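Local coordinates for protein probable glucarate dehydratase (Mycobacterium smegmatis str. MC2 155, PDB 3VDG) that probably dehydrates an acid sugar such as glucarate, as a member of the enolase superfamily with a metal site in its barrel domain, at residues F210-L215 and D238-L243. Sequence-based numbering, arbitrary orientation.
Sequences FSAIKL and DHPLRL
Strands 213-215 and 241-243 run parallel, their axes approaching to 4.7 Å at an angle of 18°, with Ile213 facing Leu241, Lys214 facing Arg242 and Leu215 facing Leu243. Three backbone bonds join the two segments: Ile213 N to Pro240 O (2.8 Å), Arg242 N to Ile213 O and Leu215 N to Arg242 O, the last the straightest at 164°. Close CA-H contacts add to the same carbonyls, as where Leu241 CA lies 3.2 Å from Ile213 O. Ahead of the paired strands, His239 extends the contact: its NE2 gives a weak, bent bond to Phe210 O (3.1 Å), which lies at the ring's edge near its plane. Ile213 comes to the same imidazole obliquely, CG1 standing 3.8 Å from His239 CD2. With CG1 beside the backbone N (chi1 -58°), the isoleucine leads its CD1 to the histidine, while its CB meets Leu241 CD2 at 3.7 Å. Further along, Leu215 and Leu243 lie side by side and point the same way, CD2 of the first 4.0 Å from CD1 of the second. Lys214 and Arg242 project from the other face, toward the barrel interior. Asp370 bridges Lys214 NZ and Arg242 NH1; Glu269 also binds the lysine, while Arg242 NE pairs with Glu266 and NH2 with Ala368 O. The extended Lys214 chain reaches about 3 Å (nearest atoms) from the sodium ion bound by Asp244, Glu269 and Asn292, consistent with the metal-binding active site of an enolase-superfamily barrel. The two strands and the intervening helix 222-235 form a beta-alpha-beta unit of that barrel; this helix covers Leu215 and Leu241, helix 194-208 covers Ile213 and His239, and strands 166-174 and 267-269 continue the sheet beyond 213-216 and 241-244 respectively.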
ATOM      1  N   PHE A 210     -11.517 -27.750  -6.829  1.00 23.82           N
ATOM      2  CA  PHE A 210     -11.640 -26.352  -7.261  1.00 24.35           C
ATOM      3  C   PHE A 210     -13.099 -25.974  -7.485  1.00 31.00           C
ATOM      4  O   PHE A 210     -13.856 -26.742  -8.061  1.00 28.11           O
ATOM      5  CB  PHE A 210     -10.838 -26.099  -8.545  1.00 21.36           C
ATOM      6  CG  PHE A 210      -9.372 -26.370  -8.419  1.00 23.46           C
ATOM      7  CD1 PHE A 210      -8.615 -25.752  -7.427  1.00 29.66           C
ATOM      8  CD2 PHE A 210      -8.724 -27.203  -9.333  1.00 23.64           C
ATOM      9  CE1 PHE A 210      -7.252 -25.987  -7.327  1.00 22.41           C
ATOM     10  CE2 PHE A 210      -7.368 -27.442  -9.237  1.00 23.23           C
ATOM     11  CZ  PHE A 210      -6.623 -26.835  -8.235  1.00 26.28           C
ATOM     12  N   SER A 211     -13.473 -24.773  -7.060  1.00 28.24           N
ATOM     13  CA  SER A 211     -14.843 -24.261  -7.117  0.50 33.87           C
ATOM     14  C   SER A 211     -15.066 -23.261  -8.244  1.00 36.71           C
ATOM     15  O   SER A 211     -16.172 -22.744  -8.388  1.00 37.69           O
ATOM     16  CB  SER A 211     -15.159 -23.520  -5.817  0.50 40.69           C
ATOM     17  OG  SER A 211     -14.403 -22.313  -5.757  0.50 40.36           O
ATOM     18  N   ALA A 212     -13.999 -22.922  -8.969  1.00 25.92           N
ATOM     19  CA  ALA A 212     -14.060 -21.957 -10.093  1.00 22.79           C
ATOM     20  C   ALA A 212     -13.185 -22.531 -11.203  1.00 24.41           C
ATOM     21  O   ALA A 212     -12.259 -23.306 -10.931  1.00 20.94           O
ATOM     22  CB  ALA A 212     -13.566 -20.575  -9.682  1.00 26.04           C
ATOM     23  N   ILE A 213     -13.476 -22.179 -12.451  1.00 24.02           N
ATOM     24  CA  ILE A 213     -12.807 -22.843 -13.563  1.00 21.51           C
ATOM     25  C   ILE A 213     -12.358 -21.807 -14.585  1.00 19.50           C
ATOM     26  O   ILE A 213     -13.107 -20.885 -14.936  1.00 26.10           O
ATOM     27  CB  ILE A 213     -13.759 -23.833 -14.274  1.00 26.71           C
ATOM     28  CG1 ILE A 213     -14.294 -24.892 -13.299  1.00 24.58           C
ATOM     29  CG2 ILE A 213     -13.058 -24.497 -15.442  1.00 24.05           C
ATOM     30  CD1 ILE A 213     -15.329 -25.820 -13.925  1.00 25.44           C
ATOM     31  N   LYS A 214     -11.131 -21.943 -15.062  1.00 22.23           N
ATOM     32  CA  LYS A 214     -10.654 -21.024 -16.075  1.00 19.85           C
ATOM     33  C   LYS A 214     -10.216 -21.819 -17.295  1.00 23.67           C
ATOM     34  O   LYS A 214      -9.579 -22.850 -17.145  1.00 24.42           O
ATOM     35  CB  LYS A 214      -9.444 -20.252 -15.540  1.00 21.58           C
ATOM     36  CG  LYS A 214      -8.690 -19.484 -16.629  1.00 30.90           C
ATOM     37  CD  LYS A 214      -7.491 -18.726 -16.059  1.00 33.30           C
ATOM     38  CE  LYS A 214      -6.816 -17.886 -17.132  1.00 29.68           C
ATOM     39  NZ  LYS A 214      -5.773 -16.995 -16.558  1.00 29.70           N
ATOM     40  N   LEU A 215     -10.522 -21.321 -18.496  1.00 21.99           N
ATOM     41  CA  LEU A 215     -10.042 -21.955 -19.732  1.00 19.20           C
ATOM     42  C   LEU A 215      -9.029 -21.056 -20.466  1.00 18.22           C
ATOM     43  O   LEU A 215      -9.306 -19.875 -20.744  1.00 21.80           O
ATOM     44  CB  LEU A 215     -11.220 -22.286 -20.675  1.00 25.87           C
ATOM     45  CG  LEU A 215     -10.874 -22.882 -22.051  1.00 25.54           C
ATOM     46  CD1 LEU A 215     -10.211 -24.237 -21.883  1.00 18.84           C
ATOM     47  CD2 LEU A 215     -12.104 -22.996 -22.955  1.00 19.10           C
ATOM     48  N   ASP A 238     -22.712 -24.660 -11.052  1.00 30.08           N
ATOM     49  CA  ASP A 238     -22.495 -23.679  -9.992  1.00 38.88           C
ATOM     50  C   ASP A 238     -21.076 -23.087  -9.996  1.00 35.95           C
ATOM     51  O   ASP A 238     -20.773 -22.206  -9.206  1.00 41.78           O
ATOM     52  CB  ASP A 238     -22.811 -24.306  -8.632  1.00 39.90           C
ATOM     53  CG  ASP A 238     -24.278 -24.673  -8.488  1.00 70.77           C
ATOM     54  OD1 ASP A 238     -25.136 -23.855  -8.891  1.00 50.28           O
ATOM     55  OD2 ASP A 238     -24.573 -25.775  -7.979  1.00 66.18           O
ATOM     56  N   HIS A 239     -20.214 -23.575 -10.883  1.00 30.84           N
ATOM     57  CA  HIS A 239     -18.835 -23.089 -10.940  1.00 27.10           C
ATOM     58  C   HIS A 239     -18.692 -21.793 -11.692  1.00 26.15           C
ATOM     59  O   HIS A 239     -19.101 -21.691 -12.845  1.00 29.04           O
ATOM     60  CB  HIS A 239     -17.942 -24.135 -11.574  1.00 26.82           C
ATOM     61  CG  HIS A 239     -17.615 -25.292 -10.660  1.00 33.87           C
ATOM     62  ND1 HIS A 239     -18.566 -26.079 -10.114  1.00 33.99           N
ATOM     63  CD2 HIS A 239     -16.393 -25.783 -10.210  1.00 26.95           C
ATOM     64  CE1 HIS A 239     -17.984 -27.023  -9.350  1.00 35.90           C
ATOM     65  NE2 HIS A 239     -16.655 -26.844  -9.409  1.00 38.36           N
ATOM     66  N   PRO A 240     -18.096 -20.774 -11.053  1.00 24.42           N
ATOM     67  CA  PRO A 240     -17.745 -19.601 -11.844  1.00 21.59           C
ATOM     68  C   PRO A 240     -16.743 -19.985 -12.945  1.00 20.73           C
ATOM     69  O   PRO A 240     -15.894 -20.863 -12.733  1.00 26.10           O
ATOM     70  CB  PRO A 240     -17.100 -18.658 -10.811  1.00 29.08           C
ATOM     71  CG  PRO A 240     -17.702 -19.078  -9.499  1.00 35.96           C
ATOM     72  CD  PRO A 240     -17.817 -20.578  -9.614  1.00 32.79           C
ATOM     73  N   LEU A 241     -16.866 -19.330 -14.104  1.00 22.76           N
ATOM     74  CA  LEU A 241     -16.063 -19.654 -15.295  1.00 24.57           C
ATOM     75  C   LEU A 241     -15.353 -18.415 -15.806  1.00 21.65           C
ATOM     76  O   LEU A 241     -15.889 -17.307 -15.762  1.00 21.78           O
ATOM     77  CB  LEU A 241     -16.957 -20.193 -16.436  1.00 23.28           C
ATOM     78  CG  LEU A 241     -17.778 -21.456 -16.155  1.00 31.58           C
ATOM     79  CD1 LEU A 241     -18.611 -21.805 -17.377  1.00 27.75           C
ATOM     80  CD2 LEU A 241     -16.891 -22.633 -15.776  1.00 31.49           C
ATOM     81  N   ARG A 242     -14.144 -18.606 -16.318  1.00 23.96           N
ATOM     82  CA  ARG A 242     -13.398 -17.507 -16.900  1.00 25.08           C
ATOM     83  C   ARG A 242     -12.774 -17.995 -18.175  1.00 21.06           C
ATOM     84  O   ARG A 242     -12.446 -19.171 -18.295  1.00 21.22           O
ATOM     85  CB  ARG A 242     -12.258 -17.089 -15.978  1.00 28.62           C
ATOM     86  CG  ARG A 242     -12.692 -16.754 -14.574  1.00 31.78           C
ATOM     87  CD  ARG A 242     -11.515 -17.048 -13.666  1.00 51.52           C
ATOM     88  NE  ARG A 242     -11.863 -16.808 -12.280  1.00 41.58           N
ATOM     89  CZ  ARG A 242     -11.013 -16.917 -11.275  1.00 42.91           C
ATOM     90  NH1 ARG A 242      -9.747 -17.278 -11.495  1.00 47.03           N
ATOM     91  NH2 ARG A 242     -11.437 -16.669 -10.050  1.00 32.52           N
ATOM     92  N   LEU A 243     -12.594 -17.087 -19.120  1.00 25.13           N
ATOM     93  CA  LEU A 243     -11.976 -17.442 -20.390  1.00 22.93           C
ATOM     94  C   LEU A 243     -10.869 -16.424 -20.659  1.00 19.22           C
ATOM     95  O   LEU A 243     -11.047 -15.232 -20.419  1.00 23.18           O
ATOM     96  CB  LEU A 243     -13.032 -17.391 -21.505  1.00 27.88           C
ATOM     97  CG  LEU A 243     -12.600 -17.603 -22.962  1.00 23.60           C
ATOM     98  CD1 LEU A 243     -11.945 -18.968 -23.136  1.00 19.82           C
ATOM     99  CD2 LEU A 243     -13.825 -17.460 -23.876  1.00 25.38           C
TER